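Local coordinates for protein dihydropteroate synthase (Mycobacterium smegmatis, PDB 6OMZ) that probably condenses para-aminobenzoate with 6-hydroxymethyl-7,8-dihydropterin diphosphate to give 7,8-dihydropteroate, a magnesium-dependent step on the way to folate, at residues I97-D102 / A115-V120; G26-T31 / Q60-G65; L145-S150 / A167-E172. The protein carries 1 engineered substitution. All blocks are in the same frame, centred on the assembly; numbering follows the deposited sequence.

Contact 1 (I97-D102 / A115-V120); sequences ITISID and AGAHIV. With PMM (pterin-6-yl-methyl-monophosphate), chain D; EDO (1,2-ethanediol), chain L.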
loop_
_atom_site.group_PDB
_atom_site.type_symbol
_atom_site.label_atom_id
_atom_site.label_comp_id
_atom_site.label_asym_id
_atom_site.label_seq_id
_atom_site.Cartn_x
_atom_site.Cartn_y
_atom_site.Cartn_z
ATOM N N ILE A 97 10.769 0.052 -14.837
ATOM C CA ILE A 97 9.831 -0.437 -13.830
ATOM C C ILE A 97 8.910 0.694 -13.403
ATOM O O ILE A 97 9.345 1.840 -13.246
ATOM C CB ILE A 97 10.610 -1.015 -12.636
ATOM C CG1 ILE A 97 11.413 -2.238 -13.099
ATOM C CG2 ILE A 97 9.673 -1.357 -11.461
ATOM C CD1 ILE A 97 12.429 -2.743 -12.110
ATOM N N THR A 98 7.625 0.376 -13.213
ATOM C CA THR A 98 6.678 1.339 -12.661
ATOM C C THR A 98 6.799 1.367 -11.146
ATOM O O THR A 98 6.682 0.326 -10.489
ATOM C CB THR A 98 5.244 0.970 -13.044
ATOM O OG1 THR A 98 5.120 0.938 -14.469
ATOM C CG2 THR A 98 4.272 1.985 -12.456
ATOM N N ILE A 99 6.989 2.560 -10.590
ATOM C CA ILE A 99 7.406 2.720 -9.202
ATOM C C ILE A 99 6.455 3.670 -8.496
ATOM O O ILE A 99 6.187 4.768 -8.994
ATOM C CB ILE A 99 8.844 3.259 -9.109
ATOM C CG1 ILE A 99 9.827 2.247 -9.705
ATOM C CG2 ILE A 99 9.206 3.586 -7.648
ATOM C CD1 ILE A 99 11.150 2.861 -10.047
ATOM N N SER A 100 5.965 3.263 -7.329
ATOM C CA SER A 100 5.257 4.178 -6.447
ATOM C C SER A 100 6.151 4.526 -5.267
ATOM O O SER A 100 6.912 3.678 -4.786
ATOM C CB SER A 100 3.934 3.584 -5.961
ATOM O OG SER A 100 4.123 2.363 -5.290
ATOM N N ILE A 101 6.072 5.781 -4.821
ATOM C CA ILE A 101 6.768 6.252 -3.625
ATOM C C ILE A 101 5.783 6.252 -2.453
ATOM O O ILE A 101 4.750 6.934 -2.491
ATOM C CB ILE A 101 7.386 7.648 -3.836
ATOM C CG1 ILE A 101 7.937 8.216 -2.507
ATOM C CG2 ILE A 101 6.380 8.631 -4.464
ATOM C CD1 ILE A 101 9.188 7.459 -1.975
ATOM N N ASP A 102 6.098 5.477 -1.414
ATOM C CA ASP A 102 5.285 5.377 -0.202
ATOM C C ASP A 102 5.791 6.456 0.751
ATOM O O ASP A 102 6.765 6.263 1.481
ATOM C CB ASP A 102 5.404 3.973 0.392
ATOM C CG ASP A 102 4.506 3.747 1.603
ATOM O OD1 ASP A 102 4.028 4.718 2.239
ATOM O OD2 ASP A 102 4.274 2.562 1.922
ATOM N N ALA A 115 13.215 11.333 -9.336
ATOM C CA ALA A 115 14.062 10.161 -9.511
ATOM C C ALA A 115 13.442 9.093 -10.403
ATOM O O ALA A 115 14.128 8.116 -10.724
ATOM C CB ALA A 115 14.397 9.532 -8.156
ATOM N N GLY A 116 12.173 9.229 -10.779
ATOM C CA GLY A 116 11.555 8.307 -11.718
ATOM C C GLY A 116 10.319 7.594 -11.213
ATOM O O GLY A 116 9.758 6.777 -11.958
ATOM N N ALA A 117 9.869 7.837 -9.984
ATOM C CA ALA A 117 8.613 7.272 -9.527
ATOM C C ALA A 117 7.470 7.838 -10.361
ATOM O O ALA A 117 7.520 8.979 -10.822
ATOM C CB ALA A 117 8.378 7.583 -8.049
ATOM N N HIS A 118 6.441 7.024 -10.566
ATOM C CA HIS A 118 5.299 7.425 -11.384
ATOM C C HIS A 118 3.971 7.408 -10.645
ATOM O O HIS A 118 2.943 7.723 -11.256
ATOM C CB HIS A 118 5.185 6.531 -12.627
ATOM C CG HIS A 118 6.160 6.878 -13.709
ATOM N ND1 HIS A 118 6.455 6.021 -14.748
ATOM C CD2 HIS A 118 6.902 7.992 -13.919
ATOM C CE1 HIS A 118 7.341 6.590 -15.548
ATOM N NE2 HIS A 118 7.629 7.786 -15.066
ATOM N N ILE A 119 3.955 7.020 -9.370
ATOM C CA ILE A 119 2.761 7.008 -8.532
ATOM C C ILE A 119 3.190 7.468 -7.143
ATOM O O ILE A 119 4.291 7.150 -6.697
ATOM C CB ILE A 119 2.149 5.585 -8.447
ATOM C CG1 ILE A 119 1.735 5.046 -9.822
ATOM C CG2 ILE A 119 0.970 5.526 -7.462
ATOM C CD1 ILE A 119 1.475 3.541 -9.760
ATOM N N VAL A 120 2.319 8.195 -6.443
ATOM C CA VAL A 120 2.559 8.589 -5.054
ATOM C C VAL A 120 1.574 7.836 -4.170
ATOM O O VAL A 120 0.361 7.891 -4.404
ATOM C CB VAL A 120 2.409 10.108 -4.845
ATOM C CG1 VAL A 120 2.585 10.453 -3.348
ATOM C CG2 VAL A 120 3.425 10.855 -5.683
HETATM N N5 PMM D . 0.517 -0.424 4.623
HETATM C C6 PMM D . 1.739 -0.001 5.000
HETATM C C7 PMM D . 2.417 0.950 4.257
HETATM N N8 PMM D . 1.932 1.538 3.157
HETATM N N1 PMM D . 0.201 1.782 1.713
HETATM C C2 PMM D . -1.031 1.469 1.320
HETATM N N2 PMM D . -1.579 2.116 0.287
HETATM N N3 PMM D . -1.796 0.524 1.943
HETATM C C4 PMM D . -1.406 -0.206 3.045
HETATM O O4 PMM D . -2.145 -1.056 3.533
HETATM C C4A PMM D . -0.051 0.121 3.535
HETATM C C8A PMM D . 0.705 1.126 2.814
HETATM C C9 PMM D . 2.264 -0.520 6.307
HETATM O O10 PMM D . 2.581 -1.931 6.180
HETATM P PA PMM D . 4.021 -2.593 5.796
HETATM O O1P PMM D . 3.772 -4.056 5.748
HETATM O O2P PMM D . 4.474 -2.050 4.439
HETATM O O3P PMM D . 5.034 -2.197 6.862
HETATM C C1 EDO L . 7.326 -3.571 -13.432
HETATM O O1 EDO L . 6.752 -2.260 -13.485
HETATM C C2 EDO L . 6.896 -4.333 -14.679
HETATM O O2 EDO L . 7.161 -3.507 -15.816
HETATM O O HOH W 1 8.189 4.504 -12.445
HETATM O O HOH W 2 4.948 3.703 -15.591
#
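Ser100 pairs with Ile119 and Ile101 with Val120 in a parallel beta ladder, whose hydrogen bonds begin at Ile99 O, taking both His118 N at 2.8 Å and Ile119 N at 3.2 Å. The first of these lies in the carbonyl plane of Ile99; the second is more bent, 137° at the hydrogen. One rung on, Ile101 N donates to Ile119 O at 2.9 Å. On the Ser100 and Ile119 side of the sheet the two CB atoms sit 3.7 Å apart, and Ile119 CG2 lies beside Ser100 CB. Ser100 OG turns elsewhere, to OD1 of Asp63. On the other side, Ile101 has CG1 anti to its backbone N (chi1 172°), which sets CG2 over the neighbouring strand, 3.9 Å from Val120 CG2 and 4.2 Å from Ala117 CB. Ile99 CG2 reaches the same Ala117 methyl. Before the ladder starts, a water bridges the gap, donating to Ile97 O and Gly116 O and accepting from Ile99 N, while a second water joins Thr98 OG1 to His118 ND1. Gly116 ends the preceding helix in a Schellman motif, with a positive phi of 122°. Together the segments close the beta-alpha-beta crossover of strand 98-102, helix 106-114 and strand 119-122 in this TIM-barrel enzyme. Asp102, at the C-terminal end of its strand, brings OD2 to 2.8 Å from N8 of the bound pterin. Ile99 and Ile101 pack on helix 78-93, Val120 touches helix 106-114, and strand 61-65 flanks strand 98-102.

Contact 2 (G26-T31 / Q60-G65); sequences GVVNVT and QIIDVG. With EDO (1,2-ethanediol), chain L.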
loop_
_atom_site.group_PDB
_atom_site.type_symbol
_atom_site.label_atom_id
_atom_site.label_comp_id
_atom_site.label_asym_id
_atom_site.label_seq_id
_atom_site.Cartn_x
_atom_site.Cartn_y
_atom_site.Cartn_z
ATOM N N GLY A 26 4.466 -4.862 -5.344
ATOM C CA GLY A 26 5.438 -5.418 -4.403
ATOM C C GLY A 26 6.182 -4.336 -3.624
ATOM O O GLY A 26 6.587 -3.317 -4.177
ATOM N N VAL A 27 6.383 -4.592 -2.332
ATOM C CA VAL A 27 6.908 -3.596 -1.396
ATOM C C VAL A 27 8.423 -3.729 -1.289
ATOM O O VAL A 27 8.942 -4.819 -1.029
ATOM C CB VAL A 27 6.266 -3.760 -0.008
ATOM C CG1 VAL A 27 6.932 -2.819 1.017
ATOM C CG2 VAL A 27 4.790 -3.477 -0.066
ATOM N N VAL A 28 9.129 -2.611 -1.453
ATOM C CA VAL A 28 10.554 -2.509 -1.144
ATOM C C VAL A 28 10.707 -1.341 -0.176
ATOM O O VAL A 28 10.551 -0.179 -0.572
ATOM C CB VAL A 28 11.417 -2.300 -2.397
ATOM C CG1 VAL A 28 12.889 -2.079 -2.017
ATOM C CG2 VAL A 28 11.286 -3.494 -3.351
ATOM N N ASN A 29 10.976 -1.634 1.092
ATOM C CA ASN A 29 11.284 -0.586 2.061
ATOM C C ASN A 29 12.794 -0.588 2.271
ATOM O O ASN A 29 13.360 -1.571 2.765
ATOM C CB ASN A 29 10.535 -0.776 3.378
ATOM C CG ASN A 29 10.677 0.430 4.288
ATOM O OD1 ASN A 29 11.750 0.676 4.837
ATOM N ND2 ASN A 29 9.602 1.199 4.436
ATOM N N VAL A 30 13.440 0.504 1.853
ATOM C CA VAL A 30 14.897 0.573 1.840
ATOM C C VAL A 30 15.437 0.491 3.251
ATOM O O VAL A 30 16.483 -0.122 3.496
ATOM C CB VAL A 30 15.371 1.862 1.147
ATOM C CG1 VAL A 30 16.902 1.891 1.081
ATOM C CG2 VAL A 30 14.767 1.957 -0.238
ATOM N N THR A 31 14.738 1.115 4.199
ATOM C CA THR A 31 15.197 1.102 5.580
ATOM C C THR A 31 15.082 -0.297 6.166
ATOM O O THR A 31 16.019 -0.796 6.806
ATOM C CB THR A 31 14.396 2.114 6.400
ATOM O OG1 THR A 31 14.755 3.444 5.991
ATOM C CG2 THR A 31 14.684 1.949 7.882
ATOM N N GLN A 60 3.655 -5.873 -10.977
ATOM C CA GLN A 60 3.456 -4.785 -11.935
ATOM C C GLN A 60 4.007 -3.456 -11.432
ATOM O O GLN A 60 4.416 -2.608 -12.233
ATOM C CB GLN A 60 1.962 -4.604 -12.235
ATOM C CG GLN A 60 1.366 -5.613 -13.197
ATOM C CD GLN A 60 1.290 -7.002 -12.627
ATOM O OE1 GLN A 60 0.718 -7.220 -11.558
ATOM N NE2 GLN A 60 1.869 -7.964 -13.340
ATOM N N ILE A 61 3.993 -3.240 -10.125
ATOM C CA ILE A 61 4.395 -1.975 -9.526
ATOM C C ILE A 61 5.306 -2.291 -8.353
ATOM O O ILE A 61 5.036 -3.227 -7.596
ATOM C CB ILE A 61 3.176 -1.159 -9.045
ATOM C CG1 ILE A 61 2.232 -0.852 -10.211
ATOM C CG2 ILE A 61 3.631 0.136 -8.331
ATOM C CD1 ILE A 61 0.875 -0.322 -9.784
ATOM N N ILE A 62 6.384 -1.527 -8.202
ATOM C CA ILE A 62 7.236 -1.627 -7.016
ATOM C C ILE A 62 6.985 -0.391 -6.162
ATOM O O ILE A 62 7.185 0.735 -6.625
ATOM C CB ILE A 62 8.722 -1.753 -7.370
ATOM C CG1 ILE A 62 8.979 -3.034 -8.188
ATOM C CG2 ILE A 62 9.544 -1.758 -6.092
ATOM C CD1 ILE A 62 8.523 -4.325 -7.491
ATOM N N ASP A 63 6.537 -0.608 -4.923
ATOM C CA ASP A 63 6.247 0.461 -3.972
ATOM C C ASP A 63 7.479 0.647 -3.084
ATOM O O ASP A 63 7.767 -0.200 -2.235
ATOM C CB ASP A 63 5.007 0.104 -3.147
ATOM C CG ASP A 63 4.575 1.222 -2.196
ATOM O OD1 ASP A 63 4.460 2.386 -2.636
ATOM O OD2 ASP A 63 4.324 0.930 -1.012
ATOM N N VAL A 64 8.207 1.750 -3.279
ATOM C CA VAL A 64 9.455 2.003 -2.561
ATOM C C VAL A 64 9.168 2.935 -1.387
ATOM O O VAL A 64 8.512 3.972 -1.559
ATOM C CB VAL A 64 10.520 2.590 -3.505
ATOM C CG1 VAL A 64 11.799 2.960 -2.737
ATOM C CG2 VAL A 64 10.838 1.580 -4.636
ATOM N N GLY A 65 9.648 2.565 -0.196
ATOM C CA GLY A 65 9.462 3.392 0.991
ATOM C C GLY A 65 10.740 3.508 1.802
ATOM O O GLY A 65 11.611 2.638 1.755
HETATM C C1 EDO L . 7.326 -3.571 -13.432
HETATM O O1 EDO L . 6.752 -2.260 -13.485
HETATM C C2 EDO L . 6.896 -4.333 -14.679
HETATM O O2 EDO L . 7.161 -3.507 -15.816
#
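Val28 and Ile62 meet on the helix-facing side of two parallel strands of the TIM barrel, their methyls Val28 CG2 and Ile62 CG2 3.7 Å apart and their side chains set at a slant to one another. A chi1 of -62° puts Ile62 CG1 beside the backbone N, which leaves CG2 anti to that N and turned to the valine, while Ile62 CD1 lies near Gly26 O. Farther along, Val30 CG2 reaches Val64 CG1 at 4.0 Å, again at an oblique angle. These aliphatic groups pack under helices 44-56 and 78-93: Val28 and Ile62 both touch Leu54, Val64 lies on Val85 and Ile89, and Val30 on Val88.

Val27 and Asp63 form a pair on the barrel interior, where Val27 approaches the bound pterin compound and Asp63 looks to other strands. Besides its bond to Ser100, Asp63 forms a salt bridge through OD2 with Arg269, a residue of the ligand pocket, so Asp63 probably helps to position that arginine.

A run of backbone bonds holds the strands in register: Gly26 N donates to Ile61 O (2.8 Å), Asp63 N to Gly26 O, Val28 N to Asp63 O and Gly65 N to Val28 O. The short strand segments run 25° apart. Gly26 and Gly65 are closely covered by the neighbouring strand. Asn29 is the N-cap of helix 30-35: its OD1 accepts from Gln32 N, its ND2 donates to Glu67 O, and the amide lies alongside the Gly65 carbonyl, with CG 3.5 Å from Gly65 O. That same oxygen receives Val30 N at 2.8 Å, nearly in line with the Gly65 C=O bond.

Contact 3 (L145-S150 / A167-E172); sequences LMHWRS and AEVRTE. With PMM (pterin-6-yl-methyl-monophosphate), chain D; EDO (1,2-ethanediol), chain K; DMS (dimethyl sulfoxide), chain C.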
loop_
_atom_site.group_PDB
_atom_site.type_symbol
_atom_site.label_atom_id
_atom_site.label_comp_id
_atom_site.label_asym_id
_atom_site.label_seq_id
_atom_site.Cartn_x
_atom_site.Cartn_y
_atom_site.Cartn_z
ATOM N N LEU A 145 -4.759 7.476 -2.167
ATOM C CA LEU A 145 -5.206 8.047 -0.899
ATOM C C LEU A 145 -5.626 6.910 0.029
ATOM O O LEU A 145 -6.680 6.303 -0.170
ATOM C CB LEU A 145 -6.372 9.009 -1.126
ATOM C CG LEU A 145 -6.120 10.164 -2.098
ATOM C CD1 LEU A 145 -7.438 10.791 -2.524
ATOM C CD2 LEU A 145 -5.214 11.209 -1.447
ATOM N N MET A 146 -4.819 6.630 1.050
ATOM C CA MET A 146 -5.166 5.607 2.027
ATOM C C MET A 146 -5.956 6.206 3.182
ATOM O O MET A 146 -5.724 7.345 3.594
ATOM C CB MET A 146 -3.914 4.923 2.578
ATOM C CG MET A 146 -4.197 3.536 3.141
ATOM S SD MET A 146 -2.868 2.925 4.214
ATOM C CE MET A 146 -3.197 3.903 5.689
ATOM N N HIS A 147 -6.885 5.421 3.720
ATOM C CA HIS A 147 -7.706 5.874 4.839
ATOM C C HIS A 147 -6.994 5.626 6.163
ATOM O O HIS A 147 -6.698 4.480 6.512
ATOM C CB HIS A 147 -9.060 5.177 4.879
ATOM C CG HIS A 147 -9.927 5.682 5.986
ATOM N ND1 HIS A 147 -9.828 5.217 7.279
ATOM C CD2 HIS A 147 -10.861 6.664 6.005
ATOM C CE1 HIS A 147 -10.681 5.873 8.044
ATOM N NE2 HIS A 147 -11.323 6.756 7.297
ATOM N N TRP A 148 -6.792 6.686 6.936
ATOM C CA TRP A 148 -6.227 6.528 8.273
ATOM C C TRP A 148 -6.733 7.699 9.101
ATOM O O TRP A 148 -6.268 8.826 8.912
ATOM C CB TRP A 148 -4.703 6.503 8.217
ATOM C CG TRP A 148 -4.019 6.327 9.542
ATOM C CD1 TRP A 148 -4.609 6.121 10.763
ATOM C CD2 TRP A 148 -2.611 6.328 9.772
ATOM N NE1 TRP A 148 -3.648 5.998 11.735
ATOM C CE2 TRP A 148 -2.413 6.128 11.157
ATOM C CE3 TRP A 148 -1.491 6.479 8.941
ATOM C CZ2 TRP A 148 -1.136 6.066 11.732
ATOM C CZ3 TRP A 148 -0.221 6.433 9.516
ATOM C CH2 TRP A 148 -0.057 6.225 10.897
ATOM N N ARG A 149 -7.684 7.452 9.998
ATOM C CA ARG A 149 -8.238 8.532 10.808
ATOM C C ARG A 149 -7.342 8.683 12.027
ATOM O O ARG A 149 -7.267 7.784 12.871
ATOM C CB ARG A 149 -9.686 8.266 11.212
ATOM C CG ARG A 149 -10.322 9.510 11.860
ATOM C CD ARG A 149 -11.678 9.215 12.498
ATOM N NE ARG A 149 -12.691 8.843 11.513
ATOM C CZ ARG A 149 -13.874 8.331 11.835
ATOM N NH1 ARG A 149 -14.184 8.138 13.112
ATOM N NH2 ARG A 149 -14.746 8.011 10.890
ATOM N N SER A 150 -6.653 9.820 12.110
ATOM C CA SER A 150 -5.572 10.015 13.050
ATOM C C SER A 150 -5.648 11.454 13.574
ATOM O O SER A 150 -4.833 12.311 13.235
ATOM C CB SER A 150 -4.224 9.718 12.391
ATOM O OG SER A 150 -3.188 9.641 13.351
ATOM N N ALA A 167 -19.242 2.626 6.136
ATOM C CA ALA A 167 -19.746 3.860 5.549
ATOM C C ALA A 167 -18.804 5.022 5.811
ATOM O O ALA A 167 -18.662 5.914 4.965
ATOM C CB ALA A 167 -21.143 4.180 6.095
ATOM N N GLU A 168 -18.157 5.039 6.980
ATOM C CA GLU A 168 -17.328 6.184 7.332
ATOM C C GLU A 168 -16.025 6.175 6.551
ATOM O O GLU A 168 -15.541 7.232 6.135
ATOM C CB GLU A 168 -17.069 6.210 8.838
ATOM C CG GLU A 168 -18.362 6.475 9.622
ATOM C CD GLU A 168 -18.169 6.521 11.135
ATOM O OE1 GLU A 168 -17.114 7.005 11.594
ATOM O OE2 GLU A 168 -19.082 6.063 11.859
ATOM N N VAL A 169 -15.435 4.996 6.358
ATOM C CA VAL A 169 -14.235 4.906 5.532
ATOM C C VAL A 169 -14.539 5.380 4.116
ATOM O O VAL A 169 -13.792 6.179 3.542
ATOM C CB VAL A 169 -13.665 3.477 5.550
ATOM C CG1 VAL A 169 -12.673 3.287 4.408
ATOM C CG2 VAL A 169 -12.951 3.225 6.898
ATOM N N ARG A 170 -15.651 4.902 3.542
ATOM C CA ARG A 170 -16.068 5.358 2.215
ATOM C C ARG A 170 -16.267 6.873 2.181
ATOM O O ARG A 170 -15.734 7.562 1.303
ATOM C CB ARG A 170 -17.346 4.638 1.784
ATOM C CG ARG A 170 -17.910 5.137 0.449
ATOM C CD ARG A 170 -19.236 4.477 0.093
ATOM N NE ARG A 170 -19.738 4.955 -1.199
ATOM C CZ ARG A 170 -20.382 6.105 -1.371
ATOM N NH1 ARG A 170 -20.607 6.903 -0.331
ATOM N NH2 ARG A 170 -20.796 6.462 -2.582
ATOM N N THR A 171 -17.026 7.414 3.138
ATOM C CA THR A 171 -17.259 8.860 3.172
ATOM C C THR A 171 -15.951 9.637 3.235
ATOM O O THR A 171 -15.770 10.630 2.518
ATOM C CB THR A 171 -18.150 9.224 4.363
ATOM O OG1 THR A 171 -19.426 8.600 4.202
ATOM C CG2 THR A 171 -18.340 10.739 4.468
ATOM N N GLU A 172 -15.017 9.198 4.076
ATOM C CA GLU A 172 -13.799 9.975 4.262
ATOM C C GLU A 172 -12.861 9.830 3.075
ATOM O O GLU A 172 -12.192 10.799 2.694
ATOM C CB GLU A 172 -13.116 9.570 5.564
ATOM C CG GLU A 172 -13.669 10.363 6.743
ATOM C CD GLU A 172 -13.715 9.586 8.035
ATOM O OE1 GLU A 172 -12.705 8.964 8.410
ATOM O OE2 GLU A 172 -14.780 9.610 8.691
HETATM N N5 PMM D . 0.517 -0.424 4.623
HETATM C C6 PMM D . 1.739 -0.001 5.000
HETATM C C7 PMM D . 2.417 0.950 4.257
HETATM N N8 PMM D . 1.932 1.538 3.157
HETATM N N1 PMM D . 0.201 1.782 1.713
HETATM C C2 PMM D . -1.031 1.469 1.320
HETATM N N2 PMM D . -1.579 2.116 0.287
HETATM N N3 PMM D . -1.796 0.524 1.943
HETATM C C4 PMM D . -1.406 -0.206 3.045
HETATM O O4 PMM D . -2.145 -1.056 3.533
HETATM C C4A PMM D . -0.051 0.121 3.535
HETATM C C8A PMM D . 0.705 1.126 2.814
HETATM C C9 PMM D . 2.264 -0.520 6.307
HETATM O O10 PMM D . 2.581 -1.931 6.180
HETATM P PA PMM D . 4.021 -2.593 5.796
HETATM O O1P PMM D . 3.772 -4.056 5.748
HETATM O O2P PMM D . 4.474 -2.050 4.439
HETATM O O3P PMM D . 5.034 -2.197 6.862
HETATM C C1 EDO K . -7.493 9.989 4.499
HETATM O O1 EDO K . -6.632 9.226 5.358
HETATM C C2 EDO K . -8.933 9.852 4.976
HETATM O O2 EDO K . -9.012 10.212 6.361
HETATM S S DMS C . -1.282 10.464 9.692
HETATM O O DMS C . -1.324 9.677 10.962
HETATM C C1 DMS C . -2.527 11.780 9.777
HETATM C C2 DMS C . 0.210 11.493 9.715
HETATM O O HOH W 3 -17.431 8.328 14.012
#
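Arg149 and His147 converge on Glu172 in a salt-bridge network where the loop after strand 143-146 of the TIM barrel meets helix 165-182. The guanidinium grips the Glu172 carboxylate side-on: Arg149 NE reaches Glu172 OE1 at 3.1 Å, and Arg149 NH2 reaches Glu172 OE2 at 2.7 Å through the syn lone pair. The two planes are 50° apart, so the fork is twisted. Against Glu168 the same guanidinium is nearly coplanar with the carboxylate, and Arg149 NH2 points almost straight (178°) at the anti lone pair of Glu168 OE1, 2.7 Å away. His147 NE2 gives Glu172 OE1 a second, shorter bond, 2.8 Å long, coming from above the carboxylate plane and from the face opposite to Arg149 NE. Those two donors on OE1, with Arg149 NH2 on OE2, should limit the rotation of the carboxylate. With CG anti to the backbone N (chi1 -177°), the His147 ring swings over helix 165-182, where Val169 CG2 sits over the middle of one face, 3.7 Å from the ring centroid, a CH-pi contact.

In the next shell, His147 ND1 bonds Lys200 NZ, which would help to fix the ring's orientation. Glu168 OE2 accepts from Asp164 N near the start of the helix, and Tyr162 packs on both Arg149 and Glu168. One residue before His147, Met146 points into the ligand pocket instead, its SD 3.5 Å from N3 of the pterin. At the outer edge of the network a water donates to Glu168 OE1 at 2.8 Å and accepts only a weak bond from Arg149 NH1.

In the fold
The three contacts follow one another along the chain, contact 2 closing before contact 1 opens and contact 1 before contact 3, and all reach the parallel strands of one TIM barrel. Contacts 1 and 2 are neighbours, centres about 9 Å apart, since strands 61-65 and 98-102 lie side by side; Val64 N donates to Ser100 O across that seam. Contact 3 lies about 23 Å from each, centre to centre, and touches neither, although its strand 143-146 adjoins strand 119-122 of contact 1. Contacts 1 and 2 thus join successive strands of the barrel, while contacts 1 and 3 each supply a pocket residue from the C-terminal end of a different strand, so the pterin site draws on separate parts of the fold.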